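Local coordinates for protein probable thiol peroxidase (Chromobacterium violaceum, PDB 3KEB) that belongs to the thiol peroxidase (Redoxin) family with a thioredoxin-like fold, though its chain lacks cysteine, so peroxidase activity remains uncertain, at residues V8-E13 and A156-F161; T55-D60 and S133-P138; R71-F76 and F162-I167; K84-T89 and A109-L114. All blocks are in the same frame, centred on the assembly; numbering follows the deposited sequence. Where two conformers were deposited one is given.

Contact 1 (V8-E13 and A156-F161); sequences VQYGDE and ANTRDF
T158 meets V8 and Q9 where the loop after strand 149-154 runs alongside strand 7-10, and these three residues supply about half of the 327 Å² buried here. The methyl CG2 of T158 lies across the end of V8 at about a right angle, 4.0 Å from V8 CG2. With chi1 at 57° the hydroxyl of T158 is placed between its own N and carbonyl carbon, and OG1 comes to the edge of the Y10 ring, 3.6 Å from Y10 CD1. The same OG1 is hydrogen-bonded to H64 ND1, and the ring of H64 packs edge-to-face with that of Y10.

Q9 provides the backbone link, a single beta bridge to N157. Q9 N donates to A156 O over 2.8 Å, reaching that oxygen from above its carbonyl plane, whereas T158 N meets Q9 O almost head-on at 3.0 Å. Beyond CB the Q9 chain turns away, passing N157 ND2 at 3.7 Å from Q9 CG. A bend at chi2 (79°) carries its amide back to its own hairpin, where NE2 donates to G11 O at 2.9 Å within the type II' turn Y10-E13.

N157 starts an Asx turn, its OD1 accepting from R159 N in the carbonyl plane. A water links three polar groups: it accepts from G11 N, donates to N157 OD1 and lies 2.9 Å from T158 OG1. Two backbone hydrogen bonds and one bridging water thus tie the N-terminal hairpin to the loop before helix 164-177, with the methyl groups of V8 and T158 packed beside them.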
loop_
_atom_site.group_PDB
_atom_site.type_symbol
_atom_site.label_atom_id
_atom_site.label_comp_id
_atom_site.label_asym_id
_atom_site.label_seq_id
_atom_site.Cartn_x
_atom_site.Cartn_y
_atom_site.Cartn_z
ATOM N N VAL A 8 -6.166 10.367 -17.023
ATOM C CA VAL A 8 -5.587 11.255 -16.059
ATOM C C VAL A 8 -4.169 11.561 -16.505
ATOM O O VAL A 8 -3.409 10.664 -16.919
ATOM C CB VAL A 8 -5.637 10.672 -14.579
ATOM C CG1 VAL A 8 -4.802 9.382 -14.456
ATOM C CG2 VAL A 8 -5.253 11.772 -13.559
ATOM N N GLN A 9 -3.817 12.834 -16.418
ATOM C CA GLN A 9 -2.490 13.304 -16.735
ATOM C C GLN A 9 -1.648 13.371 -15.472
ATOM O O GLN A 9 -2.049 13.992 -14.481
ATOM C CB GLN A 9 -2.573 14.694 -17.374
ATOM C CG GLN A 9 -1.258 15.208 -17.997
ATOM C CD GLN A 9 -0.918 14.620 -19.407
ATOM O OE1 GLN A 9 -1.827 14.278 -20.210
ATOM N NE2 GLN A 9 0.403 14.518 -19.711
ATOM N N TYR A 10 -0.471 12.740 -15.544
ATOM C CA TYR A 10 0.473 12.675 -14.429
ATOM C C TYR A 10 1.803 13.084 -15.021
ATOM O O TYR A 10 2.439 12.325 -15.710
ATOM C CB TYR A 10 0.505 11.243 -13.828
ATOM C CG TYR A 10 1.604 11.002 -12.828
ATOM C CD1 TYR A 10 1.657 11.722 -11.656
ATOM C CD2 TYR A 10 2.553 10.009 -13.027
ATOM C CE1 TYR A 10 2.663 11.505 -10.725
ATOM C CE2 TYR A 10 3.559 9.762 -12.076
ATOM C CZ TYR A 10 3.589 10.497 -10.932
ATOM O OH TYR A 10 4.552 10.276 -9.981
ATOM N N GLY A 11 2.208 14.327 -14.780
ATOM C CA GLY A 11 3.397 14.871 -15.478
ATOM C C GLY A 11 3.180 14.847 -16.964
ATOM O O GLY A 11 2.123 15.317 -17.456
ATOM N N ASP A 12 4.101 14.203 -17.678
ATOM C CA ASP A 12 3.991 14.080 -19.128
ATOM C C ASP A 12 3.312 12.764 -19.564
ATOM O O ASP A 12 3.279 12.432 -20.760
ATOM C CB ASP A 12 5.363 14.298 -19.823
ATOM C CG ASP A 12 6.237 13.043 -19.884
ATOM O OD1 ASP A 12 5.999 12.061 -19.143
ATOM O OD2 ASP A 12 7.197 13.063 -20.701
ATOM N N GLU A 13 2.743 12.019 -18.637
ATOM C CA GLU A 13 2.079 10.759 -19.054
ATOM C C GLU A 13 0.550 10.960 -18.988
ATOM O O GLU A 13 0.064 11.638 -18.093
ATOM C CB GLU A 13 2.463 9.664 -18.092
ATOM C CG GLU A 13 3.986 9.340 -17.966
ATOM C CD GLU A 13 4.458 8.431 -19.054
ATOM O OE1 GLU A 13 3.641 8.086 -19.933
ATOM O OE2 GLU A 13 5.659 8.075 -19.063
ATOM N N ALA A 156 -8.767 15.155 -13.978
ATOM C CA ALA A 156 -8.099 14.916 -15.251
ATOM C C ALA A 156 -6.576 15.111 -15.224
ATOM O O ALA A 156 -5.906 14.712 -16.162
ATOM C CB ALA A 156 -8.750 15.751 -16.394
ATOM N N ASN A 157 -6.067 15.720 -14.153
ATOM C CA ASN A 157 -4.640 15.988 -13.970
ATOM C C ASN A 157 -4.364 15.898 -12.476
ATOM O O ASN A 157 -5.140 16.438 -11.704
ATOM C CB ASN A 157 -4.239 17.381 -14.478
ATOM C CG ASN A 157 -2.734 17.605 -14.469
ATOM O OD1 ASN A 157 -2.100 17.547 -13.424
ATOM N ND2 ASN A 157 -2.155 17.896 -15.636
ATOM N N THR A 158 -3.253 15.257 -12.089
ATOM C CA THR A 158 -2.951 14.968 -10.703
ATOM C C THR A 158 -2.619 16.171 -9.878
ATOM O O THR A 158 -2.702 16.061 -8.627
ATOM C CB THR A 158 -1.792 13.948 -10.597
ATOM O OG1 THR A 158 -0.656 14.443 -11.270
ATOM C CG2 THR A 158 -2.180 12.567 -11.188
ATOM N N ARG A 159 -2.241 17.275 -10.542
ATOM C CA ARG A 159 -1.913 18.528 -9.827
ATOM C C ARG A 159 -3.131 19.370 -9.536
ATOM O O ARG A 159 -3.049 20.314 -8.736
ATOM C CB ARG A 159 -0.916 19.331 -10.610
ATOM C CG ARG A 159 0.385 18.628 -10.803
ATOM C CD ARG A 159 1.308 19.532 -11.647
ATOM N NE ARG A 159 2.678 19.037 -11.615
ATOM C CZ ARG A 159 3.341 18.586 -12.668
ATOM N NH1 ARG A 159 2.797 18.546 -13.869
ATOM N NH2 ARG A 159 4.581 18.152 -12.496
ATOM N N ASP A 160 -4.269 18.994 -10.135
ATOM C CA ASP A 160 -5.463 19.794 -9.998
ATOM C C ASP A 160 -6.096 19.613 -8.623
ATOM O O ASP A 160 -5.907 18.603 -7.942
ATOM C CB ASP A 160 -6.515 19.427 -11.041
ATOM C CG ASP A 160 -6.123 19.780 -12.486
ATOM O OD1 ASP A 160 -5.143 20.503 -12.731
ATOM O OD2 ASP A 160 -6.866 19.313 -13.406
ATOM N N PHE A 161 -6.980 20.548 -8.284
ATOM C CA PHE A 161 -7.897 20.387 -7.165
ATOM C C PHE A 161 -9.307 20.072 -7.646
ATOM O O PHE A 161 -9.722 20.424 -8.753
ATOM C CB PHE A 161 -7.922 21.622 -6.226
ATOM C CG PHE A 161 -6.590 21.999 -5.620
ATOM C CD1 PHE A 161 -5.641 21.059 -5.306
ATOM C CD2 PHE A 161 -6.287 23.333 -5.392
ATOM C CE1 PHE A 161 -4.417 21.419 -4.777
ATOM C CE2 PHE A 161 -5.079 23.698 -4.842
ATOM C CZ PHE A 161 -4.141 22.724 -4.540
HETATM O O HOH W 1 0.445 16.043 -13.453
#

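Contact 2 (T55-D60 and S133-P138); sequences TLLSVD and SGYTSP
The ring of Y135 offers its edge to L57: CD2 is 3.1 Å from L57 O, which lies near the ring plane, and S58 CB approaches that edge as well, beside CE2. Next to the ring, the L57 side chain crosses that of Y135 at about a right angle, with L57 CB 3.8 Å from Y135 CD2. L57 CD2 reaches T136 O at 3.5 Å and P138 CD at 4.0 Å. The phenol oxygen of Y135 points to the second subunit, where it is hydrogen-bonded to S94 OG.

Polar groups are settled further along. A chi1 of 53° swings the hydroxyl of T55 toward S137, and OG1 donates to S137 O at 2.7 Å in the carbonyl plane. T55 O in turn receives a CA-H...O contact from P138 CA at 3.2 Å. A water accepts from T136 N (3.1 Å) and donates to L56 O (2.9 Å) and to L57 O, the last at a separation too short to be trusted. S58 OG accepts from D60 N, an ST turn, and is also bonded to D91.

The contact joins the loop leaving strand 51-55 to the loop entering its antiparallel neighbour 139-143, within the thioredoxin-like sheet. Residues 55-60 correspond in position to the loop that carries the peroxidatic cysteine in relatives; this chain has no cysteine, and no catalytic role can be claimed for them.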
loop_
_atom_site.group_PDB
_atom_site.type_symbol
_atom_site.label_atom_id
_atom_site.label_comp_id
_atom_site.label_asym_id
_atom_site.label_seq_id
_atom_site.Cartn_x
_atom_site.Cartn_y
_atom_site.Cartn_z
ATOM N N THR A 55 -10.481 9.630 -3.216
ATOM C CA THR A 55 -9.354 8.772 -3.524
ATOM C C THR A 55 -8.176 9.683 -3.846
ATOM O O THR A 55 -8.318 10.710 -4.517
ATOM C CB THR A 55 -9.664 7.847 -4.694
ATOM O OG1 THR A 55 -10.128 8.642 -5.833
ATOM C CG2 THR A 55 -10.701 6.813 -4.273
ATOM N N LEU A 56 -7.036 9.365 -3.244
ATOM C CA LEU A 56 -5.759 10.062 -3.506
ATOM C C LEU A 56 -4.817 9.023 -4.057
ATOM O O LEU A 56 -5.127 7.770 -4.026
ATOM C CB LEU A 56 -5.180 10.683 -2.211
ATOM C CG LEU A 56 -6.026 11.627 -1.332
ATOM C CD1 LEU A 56 -5.373 11.864 0.025
ATOM C CD2 LEU A 56 -6.275 12.917 -2.051
ATOM N N LEU A 57 -3.771 9.478 -4.749
ATOM C CA LEU A 57 -2.731 8.539 -5.167
ATOM C C LEU A 57 -2.105 7.902 -3.959
ATOM O O LEU A 57 -2.016 6.644 -3.752
ATOM C CB LEU A 57 -1.675 9.189 -6.066
ATOM C CG LEU A 57 -2.120 9.668 -7.423
ATOM C CD1 LEU A 57 -0.951 10.386 -8.173
ATOM C CD2 LEU A 57 -2.658 8.375 -8.251
ATOM N N SER A 58 -1.670 8.744 -3.001
ATOM C CA SER A 58 -1.154 8.190 -1.841
ATOM C C SER A 58 -1.003 9.400 -0.788
ATOM O O SER A 58 -0.943 10.481 -1.255
ATOM C CB SER A 58 0.291 7.807 -2.029
ATOM O OG SER A 58 1.027 7.674 -0.765
ATOM N N VAL A 59 -1.089 9.146 0.498
ATOM C CA VAL A 59 -0.764 10.142 1.571
ATOM C C VAL A 59 0.723 10.527 1.628
ATOM O O VAL A 59 1.091 11.504 2.320
ATOM C CB VAL A 59 -1.172 9.652 3.012
ATOM C CG1 VAL A 59 -2.673 9.524 3.175
ATOM C CG2 VAL A 59 -0.463 8.319 3.411
ATOM N N ASP A 60 1.564 9.852 0.861
ATOM C CA ASP A 60 2.961 10.195 0.741
ATOM C C ASP A 60 3.314 10.862 -0.571
ATOM O O ASP A 60 4.477 10.989 -0.914
ATOM C CB ASP A 60 3.794 8.948 1.024
ATOM C CG ASP A 60 3.820 8.613 2.494
ATOM O OD1 ASP A 60 4.278 9.493 3.265
ATOM O OD2 ASP A 60 3.452 7.502 2.881
ATOM N N SER A 133 0.451 2.419 -12.265
ATOM C CA SER A 133 -0.112 1.091 -12.174
ATOM C C SER A 133 -0.395 0.662 -10.729
ATOM O O SER A 133 0.489 0.753 -9.830
ATOM C CB SER A 133 0.854 0.107 -12.788
ATOM O OG SER A 133 0.288 -1.168 -12.787
ATOM N N GLY A 134 -1.623 0.228 -10.500
ATOM C CA GLY A 134 -2.100 -0.161 -9.163
ATOM C C GLY A 134 -2.652 0.941 -8.286
ATOM O O GLY A 134 -3.287 0.624 -7.219
ATOM N N TYR A 135 -2.442 2.228 -8.642
ATOM C CA TYR A 135 -2.959 3.262 -7.814
ATOM C C TYR A 135 -4.448 3.506 -8.022
ATOM O O TYR A 135 -4.993 3.223 -9.098
ATOM C CB TYR A 135 -2.201 4.612 -8.029
ATOM C CG TYR A 135 -0.830 4.718 -7.390
ATOM C CD1 TYR A 135 0.278 4.084 -7.939
ATOM C CD2 TYR A 135 -0.621 5.559 -6.296
ATOM C CE1 TYR A 135 1.534 4.263 -7.370
ATOM C CE2 TYR A 135 0.613 5.707 -5.720
ATOM C CZ TYR A 135 1.686 5.057 -6.263
ATOM O OH TYR A 135 2.889 5.242 -5.689
ATOM N N THR A 136 -5.084 4.150 -7.045
ATOM C CA THR A 136 -6.441 4.688 -7.260
ATOM C C THR A 136 -6.312 6.117 -7.837
ATOM O O THR A 136 -5.705 7.015 -7.222
ATOM C CB THR A 136 -7.275 4.747 -5.994
ATOM O OG1 THR A 136 -6.562 5.670 -5.087
ATOM C CG2 THR A 136 -7.358 3.429 -5.302
ATOM N N SER A 137 -6.920 6.342 -8.997
ATOM C CA SER A 137 -6.935 7.638 -9.622
ATOM C C SER A 137 -7.682 8.651 -8.708
ATOM O O SER A 137 -8.645 8.282 -8.041
ATOM C CB SER A 137 -7.553 7.540 -11.026
ATOM O OG SER A 137 -7.074 8.602 -11.798
ATOM N N PRO A 138 -7.232 9.883 -8.638
ATOM C CA PRO A 138 -7.855 10.812 -7.703
ATOM C C PRO A 138 -9.294 11.252 -8.107
ATOM O O PRO A 138 -9.562 11.539 -9.275
ATOM C CB PRO A 138 -6.895 12.001 -7.691
ATOM C CG PRO A 138 -6.201 11.894 -8.973
ATOM C CD PRO A 138 -5.969 10.434 -9.138
HETATM O O HOH W 2 -3.891 5.176 -4.347
#

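Contact 3 (R71-F76 and F162-I167); sequences RETRRF and FDFDAI
The rings of F76 and F164 are tilted by 26° and strongly offset, centroids 5.2 Å apart, so that contact is made rim to face. F164 CD1 stands over one face of F76, 3.7 Å from F76 CG. In return F76 CB rests over a face of F164, 4.3 Å from that ring's centroid, a CH-pi contact. With CG anti to the backbone N (chi1 170°), F76 extends from helix 67-77 across to helix 164-177, where its far end, CZ, touches I167 CG2 at 3.7 Å.

F164 is met on other sides as well. T73 crosses it at about a right angle, its OG1 in line with the ring edge at 3.5 Å from F164 CZ. That hydroxyl is also near the edge of F162, while its hydrogen bond goes to L69 O one helical turn back. E72 adds CB, 3.9 Å from F164 CE2. Two helices are thereby joined over one face of the thioredoxin-like sheet, with F162 and I167 reaching down to I140 of strand 139-143 and T73 and F162 to V54 of strand 51-55. The second helix begins immediately after D163, the N-cap residue, whose OD1 accepts from A166 N.

Around the outer turn of helix 67-77 the carboxylate of E72 is gripped side-on by R71: NE and NH2 both donate to the single atom OE2, in the plane of the guanidinium. R75 adds its charge without directing an N-H at that oxygen, and R71 NE lies over the face of the R75 guanidinium.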
loop_
_atom_site.group_PDB
_atom_site.type_symbol
_atom_site.label_atom_id
_atom_site.label_comp_id
_atom_site.label_asym_id
_atom_site.label_seq_id
_atom_site.Cartn_x
_atom_site.Cartn_y
_atom_site.Cartn_z
ATOM N N ARG A 71 -5.335 18.633 2.084
ATOM C CA ARG A 71 -5.425 19.835 2.844
ATOM C C ARG A 71 -6.531 20.768 2.312
ATOM O O ARG A 71 -7.288 21.390 3.102
ATOM C CB ARG A 71 -4.074 20.570 2.857
ATOM C CG ARG A 71 -4.065 21.885 3.695
ATOM C CD ARG A 71 -2.855 22.809 3.382
ATOM N NE ARG A 71 -3.072 23.555 2.129
ATOM C CZ ARG A 71 -2.125 24.237 1.461
ATOM N NH1 ARG A 71 -0.871 24.275 1.905
ATOM N NH2 ARG A 71 -2.444 24.903 0.357
ATOM N N GLU A 72 -6.612 20.926 0.994
ATOM C CA GLU A 72 -7.618 21.820 0.396
ATOM C C GLU A 72 -9.034 21.274 0.681
ATOM O O GLU A 72 -9.991 22.006 0.877
ATOM C CB GLU A 72 -7.358 21.951 -1.118
ATOM C CG GLU A 72 -6.060 22.665 -1.371
ATOM C CD GLU A 72 -6.034 24.014 -0.744
ATOM O OE1 GLU A 72 -6.855 24.830 -1.203
ATOM O OE2 GLU A 72 -5.246 24.250 0.216
ATOM N N THR A 73 -9.135 19.975 0.699
ATOM C CA THR A 73 -10.407 19.290 0.966
ATOM C C THR A 73 -10.777 19.491 2.459
ATOM O O THR A 73 -11.932 19.769 2.751
ATOM C CB THR A 73 -10.310 17.771 0.681
ATOM O OG1 THR A 73 -9.928 17.526 -0.679
ATOM C CG2 THR A 73 -11.683 17.068 0.922
ATOM N N ARG A 74 -9.824 19.343 3.375
ATOM C CA ARG A 74 -10.056 19.643 4.799
ATOM C C ARG A 74 -10.505 21.089 4.980
ATOM O O ARG A 74 -11.457 21.376 5.728
ATOM C CB ARG A 74 -8.794 19.394 5.646
ATOM C CG ARG A 74 -8.407 17.941 5.672
ATOM C CD ARG A 74 -7.205 17.602 6.587
ATOM N NE ARG A 74 -5.890 18.051 6.111
ATOM C CZ ARG A 74 -5.171 19.007 6.695
ATOM N NH1 ARG A 74 -3.999 19.350 6.190
ATOM N NH2 ARG A 74 -5.648 19.654 7.766
ATOM N N ARG A 75 -9.828 22.022 4.301
ATOM C CA ARG A 75 -10.197 23.410 4.386
ATOM C C ARG A 75 -11.627 23.677 3.871
ATOM O O ARG A 75 -12.404 24.427 4.509
ATOM C CB ARG A 75 -9.192 24.335 3.684
ATOM C CG ARG A 75 -7.891 24.487 4.493
ATOM C CD ARG A 75 -6.797 25.092 3.654
ATOM N NE ARG A 75 -5.540 25.295 4.390
ATOM C CZ ARG A 75 -4.519 25.990 3.905
ATOM N NH1 ARG A 75 -4.620 26.569 2.702
ATOM N NH2 ARG A 75 -3.413 26.143 4.628
ATOM N N PHE A 76 -11.985 23.074 2.743
ATOM C CA PHE A 76 -13.345 23.189 2.228
ATOM C C PHE A 76 -14.339 22.772 3.298
ATOM O O PHE A 76 -15.352 23.436 3.515
ATOM C CB PHE A 76 -13.501 22.237 1.065
ATOM C CG PHE A 76 -14.887 22.085 0.618
ATOM C CD1 PHE A 76 -15.554 23.173 0.037
ATOM C CD2 PHE A 76 -15.527 20.874 0.744
ATOM C CE1 PHE A 76 -16.860 23.029 -0.382
ATOM C CE2 PHE A 76 -16.853 20.729 0.315
ATOM C CZ PHE A 76 -17.487 21.804 -0.272
ATOM N N PHE A 162 -10.080 19.426 -6.778
ATOM C CA PHE A 162 -11.498 19.219 -7.037
ATOM C C PHE A 162 -12.244 20.546 -7.197
ATOM O O PHE A 162 -11.798 21.584 -6.710
ATOM C CB PHE A 162 -12.114 18.435 -5.864
ATOM C CG PHE A 162 -11.438 17.127 -5.578
ATOM C CD1 PHE A 162 -11.365 16.132 -6.563
ATOM C CD2 PHE A 162 -10.911 16.866 -4.313
ATOM C CE1 PHE A 162 -10.731 14.935 -6.326
ATOM C CE2 PHE A 162 -10.320 15.623 -4.056
ATOM C CZ PHE A 162 -10.223 14.677 -5.063
ATOM N N ASP A 163 -13.420 20.507 -7.826
ATOM C CA ASP A 163 -14.254 21.681 -8.059
ATOM C C ASP A 163 -15.108 21.942 -6.816
ATOM O O ASP A 163 -16.318 21.667 -6.788
ATOM C CB ASP A 163 -15.146 21.465 -9.274
ATOM C CG ASP A 163 -15.834 22.746 -9.743
ATOM O OD1 ASP A 163 -15.819 23.739 -9.030
ATOM O OD2 ASP A 163 -16.414 22.722 -10.855
ATOM N N PHE A 164 -14.435 22.480 -5.788
ATOM C CA PHE A 164 -15.060 22.691 -4.530
ATOM C C PHE A 164 -16.193 23.709 -4.675
ATOM O O PHE A 164 -17.221 23.561 -4.031
ATOM C CB PHE A 164 -14.054 23.165 -3.490
ATOM C CG PHE A 164 -13.021 22.143 -3.121
ATOM C CD1 PHE A 164 -13.383 20.924 -2.559
ATOM C CD2 PHE A 164 -11.686 22.388 -3.373
ATOM C CE1 PHE A 164 -12.418 19.955 -2.238
ATOM C CE2 PHE A 164 -10.725 21.448 -3.048
ATOM C CZ PHE A 164 -11.083 20.235 -2.504
ATOM N N ASP A 165 -16.012 24.734 -5.511
ATOM C CA ASP A 165 -17.111 25.685 -5.746
ATOM C C ASP A 165 -18.401 24.999 -6.214
ATOM O O ASP A 165 -19.506 25.362 -5.778
ATOM C CB ASP A 165 -16.719 26.769 -6.723
ATOM C CG ASP A 165 -15.752 27.785 -6.113
ATOM O OD1 ASP A 165 -15.604 27.826 -4.859
ATOM O OD2 ASP A 165 -15.112 28.512 -6.905
ATOM N N ALA A 166 -18.279 24.010 -7.079
ATOM C CA ALA A 166 -19.455 23.262 -7.526
ATOM C C ALA A 166 -20.129 22.457 -6.398
ATOM O O ALA A 166 -21.367 22.400 -6.286
ATOM C CB ALA A 166 -19.064 22.313 -8.681
ATOM N N ILE A 167 -19.304 21.821 -5.574
ATOM C CA ILE A 167 -19.797 21.070 -4.407
ATOM C C ILE A 167 -20.466 22.039 -3.408
ATOM O O ILE A 167 -21.582 21.779 -2.926
ATOM C CB ILE A 167 -18.659 20.256 -3.727
ATOM C CG1 ILE A 167 -17.962 19.339 -4.741
ATOM C CG2 ILE A 167 -19.211 19.492 -2.525
ATOM C CD1 ILE A 167 -16.751 18.509 -4.180
#

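Contact 4 (K84-T89 and A109-L114); sequences KLIVIT and ALLSTL
I86 packs on L111 and V87 on L110 across two parallel strands joined through helix 93-103 in a beta-alpha-beta unit, part of the central sheet of the thioredoxin-like fold. The bridges are I86-A109, V87-L110, I88-L111 and T89-S112. A109 N donates to L85 O at 3.0 Å and V87 N to A109 O. Next, L111 N reaches V87 O at 2.8 Å and T89 N binds L111 O. A fifth bond, T113 N to T89 O, prolongs the pairing beyond strand 109-112. The strand axes are 4.8 Å apart and their directions differ by 24°.

On the face bearing I86, I88, A109 and L111, aliphatic side chains pack: I86 CG2 is 3.6 Å from L111 CD1, and I88 CG1 packs on L111 CB. The ethyl arm of I88 lies anti to the carbonyl carbon (chi1 -56°), leaving its methyl CG2 to meet T113 CG2 at 3.6 Å, crosswise. On the other face V87 and L110 lie side by side and point the same way, V87 CB 3.9 Å from L110 CD2.

Beside the first face L33 of strand 32-35 extends the packing of I88 and L111, and F46 touches I86; on the other, L70 of helix 67-77 touches L85 and V87, and R100 of helix 93-103 touches L110. Strand 51-55 flanks 84-89 through backbone bonds from I86 to L52 and V54. The polar ends are held near D91: its OD2 bonds T89 OG1 and its carbonyl O bonds S112 OG. That same serine oxygen accepts from L114 N at 3.0 Å, an ST turn.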
loop_
_atom_site.group_PDB
_atom_site.type_symbol
_atom_site.label_atom_id
_atom_site.label_comp_id
_atom_site.label_asym_id
_atom_site.label_seq_id
_atom_site.Cartn_x
_atom_site.Cartn_y
_atom_site.Cartn_z
ATOM N N LYS A 84 -18.677 13.562 6.654
ATOM C CA LYS A 84 -17.593 12.644 7.035
ATOM C C LYS A 84 -16.627 12.463 5.852
ATOM O O LYS A 84 -17.021 11.925 4.795
ATOM C CB LYS A 84 -18.151 11.280 7.484
ATOM C CG LYS A 84 -17.144 10.230 7.807
ATOM C CD LYS A 84 -16.277 10.616 9.031
ATOM C CE LYS A 84 -15.214 9.577 9.407
ATOM N NZ LYS A 84 -14.576 10.003 10.686
ATOM N N LEU A 85 -15.385 12.864 6.057
ATOM C CA LEU A 85 -14.335 12.741 5.049
ATOM C C LEU A 85 -13.733 11.343 5.159
ATOM O O LEU A 85 -13.235 10.937 6.261
ATOM C CB LEU A 85 -13.252 13.800 5.274
ATOM C CG LEU A 85 -12.100 13.777 4.243
ATOM C CD1 LEU A 85 -12.646 13.799 2.794
ATOM C CD2 LEU A 85 -11.136 14.864 4.449
ATOM N N ILE A 86 -13.844 10.595 4.060
ATOM C CA ILE A 86 -13.330 9.219 3.935
ATOM C C ILE A 86 -12.272 9.207 2.785
ATOM O O ILE A 86 -12.611 9.392 1.604
ATOM C CB ILE A 86 -14.434 8.196 3.612
ATOM C CG1 ILE A 86 -15.517 8.217 4.718
ATOM C CG2 ILE A 86 -13.832 6.808 3.499
ATOM C CD1 ILE A 86 -16.793 7.432 4.355
ATOM N N VAL A 87 -11.009 9.033 3.162
ATOM C CA VAL A 87 -9.893 9.011 2.223
ATOM C C VAL A 87 -9.552 7.550 1.952
ATOM O O VAL A 87 -9.380 6.759 2.888
ATOM C CB VAL A 87 -8.676 9.753 2.785
ATOM C CG1 VAL A 87 -7.421 9.555 1.897
ATOM C CG2 VAL A 87 -8.989 11.249 2.960
ATOM N N ILE A 88 -9.444 7.189 0.669
ATOM C CA ILE A 88 -9.154 5.836 0.252
ATOM C C ILE A 88 -7.918 5.876 -0.643
ATOM O O ILE A 88 -7.856 6.698 -1.591
ATOM C CB ILE A 88 -10.327 5.163 -0.500
ATOM C CG1 ILE A 88 -11.587 5.198 0.398
ATOM C CG2 ILE A 88 -9.951 3.703 -0.943
ATOM C CD1 ILE A 88 -12.882 4.735 -0.271
ATOM N N THR A 89 -6.949 4.997 -0.349
ATOM C CA THR A 89 -5.777 4.892 -1.177
ATOM C C THR A 89 -5.206 3.489 -1.197
ATOM O O THR A 89 -5.639 2.604 -0.462
ATOM C CB THR A 89 -4.616 5.839 -0.758
ATOM O OG1 THR A 89 -3.947 5.286 0.366
ATOM C CG2 THR A 89 -5.057 7.278 -0.355
ATOM N N ALA A 109 -11.331 9.450 8.099
ATOM C CA ALA A 109 -11.099 8.037 7.957
ATOM C C ALA A 109 -10.046 7.867 6.885
ATOM O O ALA A 109 -10.093 8.550 5.867
ATOM C CB ALA A 109 -12.368 7.328 7.572
ATOM N N LEU A 110 -9.125 6.919 7.119
ATOM C CA LEU A 110 -8.061 6.548 6.186
ATOM C C LEU A 110 -8.159 5.060 5.900
ATOM O O LEU A 110 -7.960 4.210 6.814
ATOM C CB LEU A 110 -6.721 6.897 6.857
ATOM C CG LEU A 110 -6.478 8.365 7.184
ATOM C CD1 LEU A 110 -5.227 8.529 8.012
ATOM C CD2 LEU A 110 -6.337 9.203 5.883
ATOM N N LEU A 111 -8.513 4.733 4.664
ATOM C CA LEU A 111 -8.793 3.361 4.265
ATOM C C LEU A 111 -7.858 2.948 3.158
ATOM O O LEU A 111 -7.619 3.711 2.226
ATOM C CB LEU A 111 -10.230 3.229 3.764
ATOM C CG LEU A 111 -11.307 3.830 4.689
ATOM C CD1 LEU A 111 -12.700 3.450 4.113
ATOM C CD2 LEU A 111 -11.180 3.370 6.158
ATOM N N SER A 112 -7.411 1.702 3.253
ATOM C CA SER A 112 -6.492 1.088 2.344
ATOM C C SER A 112 -7.225 0.049 1.509
ATOM O O SER A 112 -8.126 -0.675 2.009
ATOM C CB SER A 112 -5.408 0.380 3.127
ATOM O OG SER A 112 -4.658 -0.460 2.289
ATOM N N THR A 113 -6.828 -0.040 0.255
ATOM C CA THR A 113 -7.393 -1.030 -0.639
ATOM C C THR A 113 -6.656 -2.355 -0.592
ATOM O O THR A 113 -6.927 -3.260 -1.426
ATOM C CB THR A 113 -7.402 -0.548 -2.070
ATOM O OG1 THR A 113 -6.073 -0.293 -2.510
ATOM C CG2 THR A 113 -8.222 0.772 -2.202
ATOM N N LEU A 114 -5.744 -2.539 0.356
ATOM C CA LEU A 114 -5.005 -3.820 0.308
ATOM C C LEU A 114 -5.914 -5.056 0.515
ATOM O O LEU A 114 -5.656 -6.055 -0.073
ATOM C CB LEU A 114 -3.756 -3.835 1.209
ATOM C CG LEU A 114 -3.907 -4.475 2.542
ATOM C CD1 LEU A 114 -2.613 -4.556 3.367
ATOM C CD2 LEU A 114 -4.965 -3.634 3.223
#

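How the contacts relate
Strand 51-55, whose last residue T55 opens contact 2, lies beside strand 84-89 of contact 4: L56 N lies 3.2 Å from I88 O, a probable hydrogen bond, and the two centres are 11 Å apart. Contact 4 is the innermost along the chain, enclosed by contact 2, and contact 1 encloses both. The segments of contact 3 alternate with those of contacts 1 and 2. Residues 156-161 of contact 1 run directly into 162-167 of contact 3, although the centres are 17 Å apart. T73 and R74 of contact 3 also pack on L85 of contact 4. Sheet, covering helices and N-terminal hairpin therefore form one continuous body, with contact 2 at the subunit interface.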